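Local coordinates for protein phospholipase A1 (Streptomyces albidoflavus, PDB 4HYQ) that hydrolyses glycerophospholipids as a phospholipase A1, probably releasing the fatty acid at the sn-1 position, and belongs to the SGNH (GDSL-like) hydrolase family, at residues 54-59 with 63-68; 126-131 with 182-187; 93-98 with 208-213. All coordinates share one frame; numbering follows the deposited sequence.

How the interactions relate
Interaction 1 closes first along the chain, within and around helix 58-65; interaction 3 then opens at the end of helix 87-96, and interaction 2, nested inside its loop, joins helix 117-131 to the entry of strand 185-187. Interactions 1 and 2 have centres 15 Å apart and touch: K131 NZ, at the end of helix 117-131, meets the backbone oxygens of M66 and G67, while M66 packs on Q127. Interaction 3 stands apart, centred 26 Å from interaction 1 and 35 Å from interaction 2. Interaction 1 is thus local to one helix, interaction 2 joins a helix to the edge of the parallel sheet, and interaction 3 a helix end to a surface loop.

Interaction 1 of 3, residues 54-59 with 63-68; sequences SGAVTS and NKQMGP
S59 and N63 meet one helical turn apart, and their backbones supply the one direct hydrogen bond of the contact: N63 N donates to S59 O at 2.9 Å, with an N-H...O angle of 152°. It belongs to helix 58-65, whose N-cap position is held by V57. V57 N in turn donates to D60 OD2, on the side chain three residues further along.

The polar side chains of the same two residues are joined through solvent. A single water lies 2.8 Å from S59 OG and accepts from N63 ND2 at 3.0 Å. The asparagine amide also comes close to S59 O, with ND2 3.0 Å away, but the angle is too poor for a hydrogen bond. Because N63 CG sits beside its own backbone N, at a chi1 of -72°, the amide folds back along the helix toward S59, and its N-H can be spent on the water.

On the buried side the contact is van der Waals: the methyl of A56 points toward the 63-68 segment and lies 3.7 Å from Q65 NE2. The glutamine chain is extended beyond CG, which carries its amide to the end of strand 4-9; there OE1 accepts a hydrogen bond from G9 N, and the side chain also rests on L8 and V51. Nearby, A56 O receives N83 ND2. The S54-G55-A56 sequence probably corresponds to the glycine block of SGNH hydrolases, and N83 to their asparagine block, two elements that supply oxyanion-hole donors in the family.

The chemistry divides the contact in two: a water-mediated bridge on the outer side, and a buried amide with its polar partners outside the two segments, G9 N for OE1, so that the A56 methyl meets NE2 by packing alone.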
ATOM      1  N   SER A  54      -2.475   4.053  -9.067  1.00  9.89           N
ATOM      2  CA  SER A  54      -3.047   4.853  -7.991  1.00  9.51           C
ATOM      3  C   SER A  54      -4.566   4.698  -8.006  1.00 11.60           C
ATOM      4  O   SER A  54      -5.191   4.788  -9.063  1.00 13.50           O
ATOM      5  CB  SER A  54      -2.685   6.334  -8.181  1.00 10.70           C
ATOM      6  OG  SER A  54      -3.278   7.123  -7.161  1.00 11.78           O
ATOM      7  N   GLY A  55      -5.156   4.459  -6.838  1.00 11.34           N
ATOM      8  CA  GLY A  55      -6.600   4.310  -6.749  1.00 11.25           C
ATOM      9  C   GLY A  55      -7.161   2.912  -7.006  1.00 10.31           C
ATOM     10  O   GLY A  55      -8.375   2.698  -6.898  1.00 11.79           O
ATOM     11  N   ALA A  56      -6.291   1.959  -7.320  1.00  8.22           N
ATOM     12  CA  ALA A  56      -6.737   0.598  -7.627  1.00  8.56           C
ATOM     13  C   ALA A  56      -7.474  -0.096  -6.493  1.00  9.24           C
ATOM     14  O   ALA A  56      -7.101   0.044  -5.325  1.00  8.94           O
ATOM     15  CB  ALA A  56      -5.540  -0.266  -8.043  1.00  9.23           C
ATOM     16  N   VAL A  57      -8.524  -0.840  -6.847  1.00  8.93           N
ATOM     17  CA  VAL A  57      -9.261  -1.636  -5.871  1.00  9.04           C
ATOM     18  C   VAL A  57      -9.038  -3.081  -6.299  1.00  9.16           C
ATOM     19  O   VAL A  57      -8.470  -3.333  -7.366  1.00  6.49           O
ATOM     20  CB  VAL A  57     -10.769  -1.321  -5.833  1.00  9.02           C
ATOM     21  CG1 VAL A  57     -10.964   0.074  -5.226  1.00 12.20           C
ATOM     22  CG2 VAL A  57     -11.385  -1.425  -7.217  1.00 11.26           C
ATOM     23  N   THR A  58      -9.464  -4.034  -5.481  1.00  9.64           N
ATOM     24  CA  THR A  58      -9.219  -5.427  -5.826  1.00 10.54           C
ATOM     25  C   THR A  58      -9.747  -5.827  -7.195  1.00 11.24           C
ATOM     26  O   THR A  58      -9.077  -6.562  -7.919  1.00 11.24           O
ATOM     27  CB  THR A  58      -9.788  -6.396  -4.770  1.00 10.23           C
ATOM     28  OG1 THR A  58     -11.185  -6.156  -4.591  1.00 10.53           O
ATOM     29  CG2 THR A  58      -9.064  -6.221  -3.429  1.00 11.01           C
ATOM     30  N   SER A  59     -10.929  -5.353  -7.574  1.00 12.12           N
ATOM     31  CA  SER A  59     -11.454  -5.737  -8.877  1.00 13.27           C
ATOM     32  C   SER A  59     -10.585  -5.185 -10.010  1.00 14.27           C
ATOM     33  O   SER A  59     -10.532  -5.778 -11.089  1.00 13.89           O
ATOM     34  CB  SER A  59     -12.920  -5.297  -9.045  1.00 16.06           C
ATOM     35  OG  SER A  59     -13.072  -3.896  -9.052  1.00 19.33           O
ATOM     36  N   ASN A  63      -9.038  -7.247 -13.095  1.00 17.92           N
ATOM     37  CA  ASN A  63      -9.382  -6.818 -14.453  1.00 19.70           C
ATOM     38  C   ASN A  63      -8.261  -6.220 -15.301  1.00 21.00           C
ATOM     39  O   ASN A  63      -8.151  -6.512 -16.496  1.00 24.65           O
ATOM     40  CB  ASN A  63     -10.528  -5.787 -14.409  1.00 20.09           C
ATOM     41  CG  ASN A  63     -11.869  -6.397 -14.059  1.00 21.35           C
ATOM     42  OD1 ASN A  63     -12.239  -7.458 -14.561  1.00 24.04           O
ATOM     43  ND2 ASN A  63     -12.626  -5.707 -13.214  1.00 23.05           N
ATOM     44  N   LYS A  64      -7.434  -5.374 -14.698  1.00 21.30           N
ATOM     45  CA  LYS A  64      -6.388  -4.675 -15.437  1.00 19.94           C
ATOM     46  C   LYS A  64      -4.945  -5.045 -15.218  1.00 18.96           C
ATOM     47  O   LYS A  64      -4.079  -4.659 -16.010  1.00 18.66           O
ATOM     48  CB  LYS A  64      -6.466  -3.179 -15.148  1.00 21.14           C
ATOM     49  CG  LYS A  64      -7.769  -2.528 -15.491  1.00 24.59           C
ATOM     50  CD  LYS A  64      -7.552  -1.055 -15.734  1.00 27.77           C
ATOM     51  CE  LYS A  64      -6.658  -0.855 -16.960  1.00 28.53           C
ATOM     52  NZ  LYS A  64      -6.435   0.569 -17.250  1.00 29.55           N
ATOM     53  N   GLN A  65      -4.664  -5.769 -14.149  1.00 16.13           N
ATOM     54  CA  GLN A  65      -3.281  -6.032 -13.829  1.00 13.63           C
ATOM     55  C   GLN A  65      -2.741  -7.443 -13.960  1.00 13.95           C
ATOM     56  O   GLN A  65      -1.535  -7.635 -13.871  1.00 14.02           O
ATOM     57  CB  GLN A  65      -3.023  -5.528 -12.402  1.00 12.71           C
ATOM     58  CG  GLN A  65      -3.406  -4.056 -12.201  1.00 12.62           C
ATOM     59  CD  GLN A  65      -3.009  -3.539 -10.831  1.00 12.78           C
ATOM     60  OE1 GLN A  65      -2.140  -4.117 -10.169  1.00 10.75           O
ATOM     61  NE2 GLN A  65      -3.613  -2.429 -10.413  1.00 10.91           N
ATOM     62  N   MET A  66      -3.614  -8.412 -14.201  1.00 13.61           N
ATOM     63  CA  MET A  66      -3.189  -9.807 -14.277  1.00 13.80           C
ATOM     64  C   MET A  66      -2.474 -10.261 -15.542  1.00 14.12           C
ATOM     65  O   MET A  66      -1.794 -11.287 -15.548  1.00 12.53           O
ATOM     66  CB  MET A  66      -4.404 -10.688 -14.066  1.00 15.85           C
ATOM     67  CG  MET A  66      -5.183 -10.314 -12.846  1.00 18.67           C
ATOM     68  SD  MET A  66      -4.356 -10.893 -11.385  1.00 23.39           S
ATOM     69  CE  MET A  66      -5.339 -12.028 -10.973  1.00 10.95           C
ATOM     70  N   GLY A  67      -2.623  -9.498 -16.612  1.00 13.24           N
ATOM     71  CA  GLY A  67      -2.010  -9.875 -17.876  1.00 14.69           C
ATOM     72  C   GLY A  67      -0.564 -10.347 -17.908  1.00 13.70           C
ATOM     73  O   GLY A  67      -0.276 -11.383 -18.526  1.00 15.49           O
ATOM     74  N   PRO A  68       0.377  -9.628 -17.269  1.00 11.55           N
ATOM     75  CA  PRO A  68       1.783 -10.047 -17.292  1.00 11.40           C
ATOM     76  C   PRO A  68       2.146 -11.298 -16.496  1.00 11.15           C
ATOM     77  O   PRO A  68       3.252 -11.797 -16.632  1.00 11.84           O
ATOM     78  CB  PRO A  68       2.554  -8.829 -16.776  1.00 12.08           C
ATOM     79  CG  PRO A  68       1.528  -7.743 -16.554  1.00 12.24           C
ATOM     80  CD  PRO A  68       0.176  -8.386 -16.502  1.00 11.44           C
TER
HETATM   81  O   HOH W   1     -12.472  -3.078 -11.705  1.00 15.88           O

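Interaction 2 of 3, residues 126-131 with 182-187; sequences SQVRAK and HGYAYG
Y184 reaches helix 117-131 with its hydroxyl end. Y184 OH lies 3.4 Å from R129 CB and 4.0 Å from V128 CB, inserted where two successive residues of the helix face it, and its hydrogen bond goes to Y125 O. The phenol is held on its flank as well: H182 CB stands 3.7 Å above the ring plane, over its centre, and V137 and V139 of the neighbouring strand touch the same side chain. With an alanine here, Y125 O would probably lose this partner and a gap open under H182 CB and beside V128.

These residues lie where the chain passes from helix 158-181 into strand 185-187 of the three-layer alpha/beta/alpha SGNH fold. The helix ends in a Schellman motif with G183 at positive phi, and the strand that follows runs parallel to strand 136-140 at the edge of the sheet.

On the outer side, waters enter the contact. R129 is bent at chi2 and chi3 (55° and 75°), which turns its guanidinium back past the phenol, the two planes 82° apart, until NH2 lies 3.4 Å from Y184 CE2 at the ring edge. Two waters complete the link: one joins R129 NE to H182 O, the other joins R129 NH2 to the same oxygen. NH1 is bound to A132 O and A135 O. At the other end S126 OG, hydrogen-bonded to D122 O, meets H182 CE1 at 3.2 Å, in the plane of the imidazole, while H182 NE2 is hydrogen-bonded to D122 OD1.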
ATOM      1  N   SER A 126      -5.927 -15.798  -4.914  1.00 12.07           N
ATOM      2  CA  SER A 126      -6.079 -17.071  -5.614  1.00 13.90           C
ATOM      3  C   SER A 126      -5.851 -16.952  -7.114  1.00 14.65           C
ATOM      4  O   SER A 126      -5.232 -17.828  -7.720  1.00 14.21           O
ATOM      5  CB  SER A 126      -7.456 -17.659  -5.346  1.00 14.83           C
ATOM      6  OG  SER A 126      -7.518 -18.138  -4.011  1.00 20.07           O
ATOM      7  N   GLN A 127      -6.344 -15.873  -7.719  1.00 13.41           N
ATOM      8  CA  GLN A 127      -6.161 -15.681  -9.155  1.00 13.92           C
ATOM      9  C   GLN A 127      -4.710 -15.384  -9.512  1.00 11.04           C
ATOM     10  O   GLN A 127      -4.245 -15.759 -10.579  1.00 12.30           O
ATOM     11  CB  GLN A 127      -7.069 -14.559  -9.677  1.00 17.25           C
ATOM     12  CG  GLN A 127      -8.547 -14.912  -9.697  1.00 25.30           C
ATOM     13  CD  GLN A 127      -8.855 -16.139 -10.556  1.00 29.98           C
ATOM     14  OE1 GLN A 127      -8.359 -16.277 -11.683  1.00 31.89           O
ATOM     15  NE2 GLN A 127      -9.684 -17.033 -10.023  1.00 33.26           N
ATOM     16  N   VAL A 128      -3.994 -14.690  -8.633  1.00 10.34           N
ATOM     17  CA  VAL A 128      -2.590 -14.400  -8.890  1.00  9.66           C
ATOM     18  C   VAL A 128      -1.839 -15.735  -8.982  1.00 11.29           C
ATOM     19  O   VAL A 128      -1.050 -15.953  -9.898  1.00 10.62           O
ATOM     20  CB  VAL A 128      -1.973 -13.546  -7.759  1.00 11.39           C
ATOM     21  CG1 VAL A 128      -0.460 -13.576  -7.837  1.00 11.21           C
ATOM     22  CG2 VAL A 128      -2.478 -12.105  -7.872  1.00 10.98           C
ATOM     23  N   ARG A 129      -2.092 -16.614  -8.015  1.00 10.97           N
ATOM     24  CA  ARG A 129      -1.441 -17.927  -7.977  1.00 12.55           C
ATOM     25  C   ARG A 129      -1.827 -18.779  -9.181  1.00 12.98           C
ATOM     26  O   ARG A 129      -0.997 -19.515  -9.728  1.00 12.90           O
ATOM     27  CB  ARG A 129      -1.818 -18.669  -6.681  1.00 12.41           C
ATOM     28  CG  ARG A 129      -1.280 -20.101  -6.612  1.00 12.61           C
ATOM     29  CD  ARG A 129       0.225 -20.091  -6.813  1.00 10.97           C
ATOM     30  NE  ARG A 129       0.956 -19.603  -5.639  1.00 10.54           N
ATOM     31  CZ  ARG A 129       2.069 -18.881  -5.709  1.00  9.97           C
ATOM     32  NH1 ARG A 129       2.578 -18.534  -6.889  1.00 11.04           N
ATOM     33  NH2 ARG A 129       2.723 -18.555  -4.595  1.00 11.42           N
ATOM     34  N   ALA A 130      -3.078 -18.679  -9.610  1.00 12.94           N
ATOM     35  CA  ALA A 130      -3.519 -19.467 -10.756  1.00 14.56           C
ATOM     36  C   ALA A 130      -2.775 -19.088 -12.029  1.00 14.70           C
ATOM     37  O   ALA A 130      -2.432 -19.948 -12.844  1.00 15.44           O
ATOM     38  CB  ALA A 130      -5.009 -19.305 -10.956  1.00 13.69           C
ATOM     39  N   LYS A 131      -2.501 -17.800 -12.201  1.00 14.21           N
ATOM     40  CA  LYS A 131      -1.815 -17.331 -13.399  1.00 14.39           C
ATOM     41  C   LYS A 131      -0.289 -17.406 -13.328  1.00 14.70           C
ATOM     42  O   LYS A 131       0.385 -17.497 -14.355  1.00 13.65           O
ATOM     43  CB  LYS A 131      -2.269 -15.895 -13.703  1.00 17.23           C
ATOM     44  CG  LYS A 131      -2.288 -15.569 -15.182  1.00 21.01           C
ATOM     45  CD  LYS A 131      -3.155 -14.350 -15.447  1.00 22.82           C
ATOM     46  CE  LYS A 131      -3.158 -13.996 -16.923  1.00 23.14           C
ATOM     47  NZ  LYS A 131      -1.816 -13.624 -17.405  1.00 24.11           N
ATOM     48  N   HIS A 182      -2.312 -18.228   2.044  1.00 15.27           N
ATOM     49  CA  HIS A 182      -1.966 -18.569   0.665  1.00 14.56           C
ATOM     50  C   HIS A 182      -0.476 -18.886   0.501  1.00 13.99           C
ATOM     51  O   HIS A 182      -0.010 -19.099  -0.616  1.00 14.40           O
ATOM     52  CB  HIS A 182      -2.347 -17.413  -0.283  1.00 15.01           C
ATOM     53  CG  HIS A 182      -3.824 -17.203  -0.439  1.00 15.90           C
ATOM     54  ND1 HIS A 182      -4.514 -17.565  -1.580  1.00 17.42           N
ATOM     55  CD2 HIS A 182      -4.742 -16.650   0.392  1.00 15.88           C
ATOM     56  CE1 HIS A 182      -5.788 -17.245  -1.444  1.00 18.17           C
ATOM     57  NE2 HIS A 182      -5.953 -16.688  -0.254  1.00 18.15           N
ATOM     58  N   GLY A 183       0.273 -18.900   1.603  1.00 14.32           N
ATOM     59  CA  GLY A 183       1.697 -19.186   1.515  1.00 12.61           C
ATOM     60  C   GLY A 183       2.496 -18.034   0.936  1.00 13.31           C
ATOM     61  O   GLY A 183       3.594 -18.218   0.403  1.00 13.61           O
ATOM     62  N   TYR A 184       1.926 -16.835   1.025  1.00 12.25           N
ATOM     63  CA  TYR A 184       2.578 -15.627   0.532  1.00 11.49           C
ATOM     64  C   TYR A 184       3.340 -14.969   1.662  1.00 11.14           C
ATOM     65  O   TYR A 184       2.977 -15.123   2.829  1.00 14.30           O
ATOM     66  CB  TYR A 184       1.528 -14.626   0.042  1.00  8.58           C
ATOM     67  CG  TYR A 184       0.730 -15.059  -1.157  1.00 11.46           C
ATOM     68  CD1 TYR A 184      -0.351 -14.297  -1.596  1.00  9.34           C
ATOM     69  CD2 TYR A 184       1.104 -16.172  -1.917  1.00 11.16           C
ATOM     70  CE1 TYR A 184      -1.031 -14.623  -2.761  1.00 11.70           C
ATOM     71  CE2 TYR A 184       0.432 -16.502  -3.086  1.00 12.60           C
ATOM     72  CZ  TYR A 184      -0.632 -15.721  -3.510  1.00 13.98           C
ATOM     73  OH  TYR A 184      -1.264 -15.994  -4.707  1.00 15.12           O
ATOM     74  N   ALA A 185       4.389 -14.231   1.320  1.00 10.13           N
ATOM     75  CA  ALA A 185       5.155 -13.513   2.334  1.00 10.91           C
ATOM     76  C   ALA A 185       4.352 -12.267   2.683  1.00 11.57           C
ATOM     77  O   ALA A 185       3.597 -11.761   1.846  1.00 12.50           O
ATOM     78  CB  ALA A 185       6.513 -13.099   1.785  1.00 10.63           C
ATOM     79  N   TYR A 186       4.483 -11.812   3.926  1.00 10.91           N
ATOM     80  CA  TYR A 186       3.828 -10.583   4.360  1.00 11.63           C
ATOM     81  C   TYR A 186       4.938  -9.591   4.667  1.00 13.15           C
ATOM     82  O   TYR A 186       5.828  -9.881   5.471  1.00 12.12           O
ATOM     83  CB  TYR A 186       2.993 -10.784   5.626  1.00 11.31           C
ATOM     84  CG  TYR A 186       2.513  -9.466   6.223  1.00 12.40           C
ATOM     85  CD1 TYR A 186       1.557  -8.679   5.566  1.00 11.95           C
ATOM     86  CD2 TYR A 186       3.033  -9.001   7.431  1.00 13.05           C
ATOM     87  CE1 TYR A 186       1.134  -7.448   6.111  1.00 12.70           C
ATOM     88  CE2 TYR A 186       2.618  -7.779   7.984  1.00 13.98           C
ATOM     89  CZ  TYR A 186       1.670  -7.012   7.315  1.00 14.09           C
ATOM     90  OH  TYR A 186       1.265  -5.810   7.873  1.00 13.64           O
ATOM     91  N   GLY A 187       4.886  -8.427   4.023  1.00 11.70           N
ATOM     92  CA  GLY A 187       5.887  -7.395   4.250  1.00 11.86           C
ATOM     93  C   GLY A 187       5.385  -6.455   5.336  1.00 12.20           C
ATOM     94  O   GLY A 187       4.393  -5.759   5.138  1.00 11.03           O
TER
HETATM   95  O   HOH W   2       2.191 -19.801  -2.176  1.00 15.61           O
HETATM   96  O   HOH W   3      -0.744 -19.899  -3.251  1.00 18.15           O

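Interaction 3 of 3, residues 93-98 with 208-213; sequences TCVLQS and VKWTGI
V95, near the end of helix 87-96, is the residue with most surface buried here, and its two methyls have different nearest partners. CG2 meets the CG2 methyl of V208 tip to tip, 3.7 Å apart. CG1 reaches the six-membered part of the W210 indole, 3.7 Å from CH2 and 3.9 Å from CZ2, in an oblique approach. The torsion explains the division: with CG1 opposite the backbone N across the CA-CB bond (chi1 168°), the two methyls fork, one toward V208 and one toward W210.

W210, next in buried surface, is an exposed residue whose indole swings back toward the helix. Its CG lies beside its own backbone N (chi1 -57°), and from there the ring extends across to V95 and, more distantly, to L96, whose CD2 stands 4.2 Å from W210 CZ3. The indole also rests on its own segment: V208 CG1 sits 3.5 Å above the ring plane, offset toward the rim.

V208 therefore works in two directions, with CG2 against V95 and CG1 over one face of the indole. The three side chains form a small apolar cluster with no hydrogen bond or water bridge across the contact. Y217, which lies within the D-x-x-H sequence beginning at D215, touches both V95 and V208; that sequence probably corresponds to the family's histidine block.

Across the surface of the molecule, the loop between helices 189-192 and 221-235 is thus laid against the last turn of helix 87-96, which is itself tied to helix 99-115 by the C94-C102 disulfide and by packing of T93 on R105 and C94 on V106.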
ATOM      1  N   THR A  93     -13.007  12.581   5.250  1.00 14.64           N
ATOM      2  CA  THR A  93     -13.959  12.831   6.324  1.00 15.17           C
ATOM      3  C   THR A  93     -13.264  13.306   7.596  1.00 16.31           C
ATOM      4  O   THR A  93     -13.699  14.268   8.238  1.00 16.30           O
ATOM      5  CB  THR A  93     -14.772  11.556   6.635  1.00 14.96           C
ATOM      6  OG1 THR A  93     -15.559  11.221   5.485  1.00 16.00           O
ATOM      7  CG2 THR A  93     -15.688  11.765   7.847  1.00 14.66           C
ATOM      8  N   CYS A  94     -12.169  12.646   7.955  1.00 15.59           N
ATOM      9  CA  CYS A  94     -11.451  13.004   9.167  1.00 16.38           C
ATOM     10  C   CYS A  94     -10.798  14.382   9.085  1.00 16.40           C
ATOM     11  O   CYS A  94     -10.691  15.084  10.093  1.00 18.96           O
ATOM     12  CB  CYS A  94     -10.403  11.940   9.479  1.00 16.24           C
ATOM     13  SG  CYS A  94     -11.195  10.378   9.998  1.00 16.85           S
ATOM     14  N   VAL A  95     -10.357  14.771   7.898  1.00 14.83           N
ATOM     15  CA  VAL A  95      -9.726  16.070   7.739  1.00 16.09           C
ATOM     16  C   VAL A  95     -10.734  17.221   7.703  1.00 16.26           C
ATOM     17  O   VAL A  95     -10.543  18.244   8.361  1.00 17.28           O
ATOM     18  CB  VAL A  95      -8.862  16.096   6.456  1.00 17.28           C
ATOM     19  CG1 VAL A  95      -8.436  17.530   6.110  1.00 17.91           C
ATOM     20  CG2 VAL A  95      -7.622  15.231   6.673  1.00 16.92           C
ATOM     21  N   LEU A  96     -11.823  17.030   6.970  1.00 15.87           N
ATOM     22  CA  LEU A  96     -12.821  18.080   6.798  1.00 16.26           C
ATOM     23  C   LEU A  96     -14.024  18.104   7.728  1.00 16.70           C
ATOM     24  O   LEU A  96     -14.782  19.083   7.711  1.00 18.17           O
ATOM     25  CB  LEU A  96     -13.317  18.055   5.356  1.00 17.53           C
ATOM     26  CG  LEU A  96     -12.204  18.228   4.317  1.00 20.32           C
ATOM     27  CD1 LEU A  96     -12.777  18.048   2.933  1.00 21.82           C
ATOM     28  CD2 LEU A  96     -11.564  19.608   4.467  1.00 21.83           C
ATOM     29  N   GLN A  97     -14.227  17.054   8.517  1.00 15.20           N
ATOM     30  CA  GLN A  97     -15.374  17.035   9.425  1.00 16.05           C
ATOM     31  C   GLN A  97     -14.968  16.997  10.902  1.00 16.39           C
ATOM     32  O   GLN A  97     -13.815  17.280  11.240  1.00 18.12           O
ATOM     33  CB  GLN A  97     -16.309  15.875   9.048  1.00 14.73           C
ATOM     34  CG  GLN A  97     -16.686  15.899   7.558  1.00 15.53           C
ATOM     35  CD  GLN A  97     -17.775  14.904   7.189  1.00 16.67           C
ATOM     36  OE1 GLN A  97     -18.235  14.137   8.027  1.00 17.48           O
ATOM     37  NE2 GLN A  97     -18.201  14.931   5.926  1.00 17.19           N
ATOM     38  N   SER A  98     -15.902  16.671  11.788  1.00 17.63           N
ATOM     39  CA  SER A  98     -15.608  16.653  13.224  1.00 19.82           C
ATOM     40  C   SER A  98     -14.995  15.336  13.676  1.00 21.70           C
ATOM     41  O   SER A  98     -15.047  14.342  12.957  1.00 21.28           O
ATOM     42  CB  SER A  98     -16.886  16.880  14.028  1.00 20.45           C
ATOM     43  OG  SER A  98     -17.637  15.675  14.104  1.00 20.59           O
ATOM     44  N   VAL A 208      -1.237  15.934   5.214  1.00 17.36           N
ATOM     45  CA  VAL A 208      -2.361  16.345   4.383  1.00 17.07           C
ATOM     46  C   VAL A 208      -1.944  17.451   3.425  1.00 16.92           C
ATOM     47  O   VAL A 208      -1.296  18.425   3.830  1.00 16.68           O
ATOM     48  CB  VAL A 208      -3.531  16.867   5.246  1.00 18.12           C
ATOM     49  CG1 VAL A 208      -4.684  17.300   4.355  1.00 17.74           C
ATOM     50  CG2 VAL A 208      -3.977  15.784   6.208  1.00 20.12           C
ATOM     51  N   LYS A 209      -2.321  17.301   2.156  1.00 16.96           N
ATOM     52  CA  LYS A 209      -1.992  18.299   1.143  1.00 18.26           C
ATOM     53  C   LYS A 209      -3.190  19.179   0.843  1.00 19.24           C
ATOM     54  O   LYS A 209      -4.299  18.684   0.649  1.00 19.39           O
ATOM     55  CB  LYS A 209      -1.538  17.627  -0.147  1.00 20.30           C
ATOM     56  CG  LYS A 209      -0.284  16.781  -0.007  1.00 23.76           C
ATOM     57  CD  LYS A 209       0.951  17.615   0.304  1.00 28.57           C
ATOM     58  CE  LYS A 209       2.192  16.722   0.287  1.00 31.21           C
ATOM     59  NZ  LYS A 209       3.477  17.435   0.562  1.00 34.88           N
ATOM     60  N   TRP A 210      -2.962  20.487   0.814  1.00 18.79           N
ATOM     61  CA  TRP A 210      -4.022  21.432   0.517  1.00 20.82           C
ATOM     62  C   TRP A 210      -3.791  22.070  -0.842  1.00 24.30           C
ATOM     63  O   TRP A 210      -4.653  22.787  -1.347  1.00 26.56           O
ATOM     64  CB  TRP A 210      -4.091  22.509   1.594  1.00 19.72           C
ATOM     65  CG  TRP A 210      -4.293  21.925   2.952  1.00 19.94           C
ATOM     66  CD1 TRP A 210      -3.336  21.415   3.776  1.00 20.27           C
ATOM     67  CD2 TRP A 210      -5.545  21.721   3.614  1.00 19.16           C
ATOM     68  NE1 TRP A 210      -3.909  20.901   4.906  1.00 20.20           N
ATOM     69  CE2 TRP A 210      -5.262  21.072   4.833  1.00 17.40           C
ATOM     70  CE3 TRP A 210      -6.873  22.018   3.290  1.00 19.99           C
ATOM     71  CZ2 TRP A 210      -6.268  20.716   5.737  1.00 20.85           C
ATOM     72  CZ3 TRP A 210      -7.875  21.663   4.196  1.00 20.77           C
ATOM     73  CH2 TRP A 210      -7.560  21.017   5.402  1.00 18.90           C
ATOM     74  N   THR A 211      -2.621  21.803  -1.418  1.00 26.42           N
ATOM     75  CA  THR A 211      -2.262  22.317  -2.737  1.00 28.67           C
ATOM     76  C   THR A 211      -1.486  21.235  -3.474  1.00 26.98           C
ATOM     77  O   THR A 211      -0.934  20.329  -2.853  1.00 25.58           O
ATOM     78  CB  THR A 211      -1.344  23.559  -2.665  1.00 30.51           C
ATOM     79  OG1 THR A 211      -1.430  24.169  -1.371  1.00 35.60           O
ATOM     80  CG2 THR A 211      -1.762  24.570  -3.719  1.00 33.33           C
ATOM     81  N   GLY A 212      -1.443  21.341  -4.800  1.00 27.01           N
ATOM     82  CA  GLY A 212      -0.714  20.375  -5.608  1.00 24.78           C
ATOM     83  C   GLY A 212      -1.379  19.019  -5.777  1.00 24.08           C
ATOM     84  O   GLY A 212      -2.583  18.869  -5.602  1.00 25.57           O
ATOM     85  N   ILE A 213      -0.571  18.025  -6.129  1.00 21.91           N
ATOM     86  CA  ILE A 213      -1.037  16.656  -6.315  1.00 21.51           C
ATOM     87  C   ILE A 213      -1.399  16.106  -4.935  1.00 19.26           C
ATOM     88  O   ILE A 213      -0.697  16.363  -3.964  1.00 17.50           O
ATOM     89  CB  ILE A 213       0.091  15.785  -6.931  1.00 22.71           C
ATOM     90  CG1 ILE A 213       0.425  16.291  -8.339  1.00 25.34           C
ATOM     91  CG2 ILE A 213      -0.306  14.310  -6.949  1.00 24.90           C
ATOM     92  CD1 ILE A 213      -0.696  16.151  -9.335  1.00 28.37           C
TER